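Local coordinates for putative (Helicobacter pylori, PDB 4O8S), which belongs to the nucleotidyltransferase superfamily and probably transfers nucleotidyl groups, as relatives of the AbiEii toxin family do, at residues 8-13 against 33-38. Residues are numbered along the deposited sequence; the frame is centred on the assembly and turned at random.
Sequences NHEKLM and LYLGYG
Glu-10, on helix 4-19, and Leu-35, near the end of helix 29-36, bring the two backbones to their closest approach, with CA atoms still 8.7 Å apart, and the meeting is made by side chains. The bridge is made by Glu-10 and Tyr-34, which reach out from their helices and cross at about a right angle. Glu-10 is stretched out throughout, its CG pointing away from its own N (chi1 -180°), which carries the carboxylate to the hydroxyl end of the tyrosine. There Tyr-34 OH donates a hydrogen bond to Glu-10 OE1, a short one at 2.5 Å. OE1 lies at the ring edge, in the plane of the tyrosine; the two flat groups are turned 68° apart, and the hydroxyl approaches OE1 from 57° out of the carboxylate plane. The carboxylate carbon also rests near the same rim of the ring, with Glu-10 CD 3.6 Å from Tyr-34 CE2.

The second oxygen also stays beside the tyrosine, Glu-10 OE2 lying 3.6 Å from Tyr-34 OH, with Leu-35 CD2 further off at 4.3 Å from OE2. Its ionic partner is Arg-14, one turn further along its own helix. The carboxylate is thus held through both oxygens, and the nearby arginine probably favours its charged form. Met-13 (selenomethionine) also points toward 33-38, its CE 4.5 Å from Tyr-34 CD2, while its side chain touches Leu-100 of strand 98-106, as do His-9 and Leu-12. Leu-2 touches both Glu-10 and Tyr-34, while Phe-42 packs edge-to-face with the tyrosine ring. The tyrosine-carboxylate bond therefore ties a helix packed on the mixed sheet to the short helix following strand 26-27, within the nucleotidyltransferase fold of the AbiEii family.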
loop_
_atom_site.group_PDB
_atom_site.type_symbol
_atom_site.label_atom_id
_atom_site.label_comp_id
_atom_site.label_asym_id
_atom_site.label_seq_id
_atom_site.Cartn_x
_atom_site.Cartn_y
_atom_site.Cartn_z
ATOM N N ASN A 8 5.051 -14.321 11.860
ATOM C CA ASN A 8 4.741 -15.444 10.987
ATOM C C ASN A 8 3.912 -14.988 9.789
ATOM O O ASN A 8 4.107 -15.474 8.674
ATOM C CB ASN A 8 4.067 -16.566 11.768
ATOM C CG ASN A 8 5.063 -17.350 12.601
ATOM O OD1 ASN A 8 6.148 -17.684 12.122
ATOM N ND2 ASN A 8 4.721 -17.613 13.856
ATOM N N HIS A 9 3.022 -14.027 10.017
ATOM C CA HIS A 9 2.238 -13.434 8.938
ATOM C C HIS A 9 3.146 -12.793 7.880
ATOM O O HIS A 9 2.994 -13.046 6.678
ATOM C CB HIS A 9 1.272 -12.394 9.500
ATOM C CG HIS A 9 0.201 -11.977 8.537
ATOM N ND1 HIS A 9 -0.826 -12.819 8.157
ATOM C CD2 HIS A 9 -0.016 -10.805 7.893
ATOM C CE1 HIS A 9 -1.622 -12.185 7.316
ATOM N NE2 HIS A 9 -1.156 -10.961 7.136
ATOM N N GLU A 10 4.090 -11.964 8.322
ATOM C CA GLU A 10 5.030 -11.335 7.387
ATOM C C GLU A 10 5.827 -12.376 6.614
ATOM O O GLU A 10 6.081 -12.229 5.416
ATOM C CB GLU A 10 5.992 -10.389 8.123
ATOM C CG GLU A 10 6.988 -9.708 7.161
ATOM C CD GLU A 10 7.840 -8.607 7.793
ATOM O OE1 GLU A 10 7.591 -8.216 8.957
ATOM O OE2 GLU A 10 8.763 -8.118 7.098
ATOM N N LYS A 11 6.232 -13.435 7.302
ATOM C CA LYS A 11 7.016 -14.491 6.668
ATOM C C LYS A 11 6.224 -15.179 5.554
ATOM O O LYS A 11 6.765 -15.480 4.482
ATOM C CB LYS A 11 7.439 -15.509 7.722
ATOM C CG LYS A 11 8.153 -16.737 7.177
ATOM C CD LYS A 11 8.339 -17.742 8.319
ATOM C CE LYS A 11 9.238 -18.910 7.940
ATOM N NZ LYS A 11 9.376 -19.882 9.079
ATOM N N LEU A 12 4.938 -15.421 5.799
ATOM C CA LEU A 12 4.105 -16.026 4.767
ATOM C C LEU A 12 3.904 -15.064 3.618
ATOM O O LEU A 12 4.008 -15.458 2.465
ATOM C CB LEU A 12 2.751 -16.455 5.334
ATOM C CG LEU A 12 1.673 -16.894 4.338
ATOM C CD1 LEU A 12 2.064 -18.139 3.556
ATOM C CD2 LEU A 12 0.367 -17.126 5.099
HETATM N N MSE A 13 3.628 -13.795 3.926
HETATM C CA MSE A 13 3.442 -12.808 2.863
HETATM C C MSE A 13 4.665 -12.702 1.957
HETATM O O MSE A 13 4.532 -12.726 0.727
HETATM C CB MSE A 13 3.092 -11.441 3.444
HETATM C CG MSE A 13 1.735 -11.391 4.144
HETATM SE SE MSE A 13 1.261 -9.479 4.435
HETATM C CE MSE A 13 2.733 -8.932 5.593
ATOM N N LEU A 33 4.126 -0.804 0.127
ATOM C CA LEU A 33 4.857 0.155 0.962
ATOM C C LEU A 33 5.606 -0.535 2.114
ATOM O O LEU A 33 6.772 -0.210 2.403
ATOM C CB LEU A 33 3.912 1.222 1.497
ATOM C CG LEU A 33 3.336 2.171 0.447
ATOM C CD1 LEU A 33 2.327 3.107 1.090
ATOM C CD2 LEU A 33 4.449 2.983 -0.234
ATOM N N TYR A 34 4.962 -1.517 2.742
ATOM C CA TYR A 34 5.567 -2.204 3.879
ATOM C C TYR A 34 6.742 -3.121 3.527
ATOM O O TYR A 34 7.767 -3.094 4.216
ATOM C CB TYR A 34 4.518 -3.000 4.657
ATOM C CG TYR A 34 5.102 -3.759 5.825
ATOM C CD1 TYR A 34 5.556 -3.085 6.959
ATOM C CD2 TYR A 34 5.211 -5.144 5.798
ATOM C CE1 TYR A 34 6.095 -3.777 8.048
ATOM C CE2 TYR A 34 5.756 -5.848 6.884
ATOM C CZ TYR A 34 6.197 -5.151 8.005
ATOM O OH TYR A 34 6.737 -5.823 9.085
ATOM N N LEU A 35 6.588 -3.935 2.480
ATOM C CA LEU A 35 7.613 -4.915 2.115
ATOM C C LEU A 35 8.698 -4.275 1.247
ATOM O O LEU A 35 9.847 -4.707 1.249
ATOM C CB LEU A 35 6.996 -6.080 1.338
ATOM C CG LEU A 35 6.079 -7.036 2.114
ATOM C CD1 LEU A 35 5.578 -8.164 1.217
ATOM C CD2 LEU A 35 6.815 -7.602 3.321
ATOM N N GLY A 36 8.315 -3.260 0.484
ATOM C CA GLY A 36 9.225 -2.673 -0.478
ATOM C C GLY A 36 9.806 -1.317 -0.109
ATOM O O GLY A 36 10.923 -1.003 -0.522
ATOM N N TYR A 37 9.078 -0.508 0.658
ATOM C CA TYR A 37 9.505 0.878 0.793
ATOM C C TYR A 37 9.703 1.395 2.215
ATOM O O TYR A 37 9.850 2.607 2.412
ATOM C CB TYR A 37 8.564 1.792 0.014
ATOM C CG TYR A 37 8.507 1.475 -1.473
ATOM C CD1 TYR A 37 9.595 1.743 -2.304
ATOM C CD2 TYR A 37 7.362 0.916 -2.046
ATOM C CE1 TYR A 37 9.545 1.467 -3.667
ATOM C CE2 TYR A 37 7.295 0.637 -3.410
ATOM C CZ TYR A 37 8.387 0.914 -4.214
ATOM O OH TYR A 37 8.341 0.657 -5.567
ATOM N N GLY A 38 9.705 0.499 3.195
ATOM C CA GLY A 38 10.030 0.882 4.561
ATOM C C GLY A 38 8.918 1.522 5.380
ATOM O O GLY A 38 9.181 2.236 6.362
#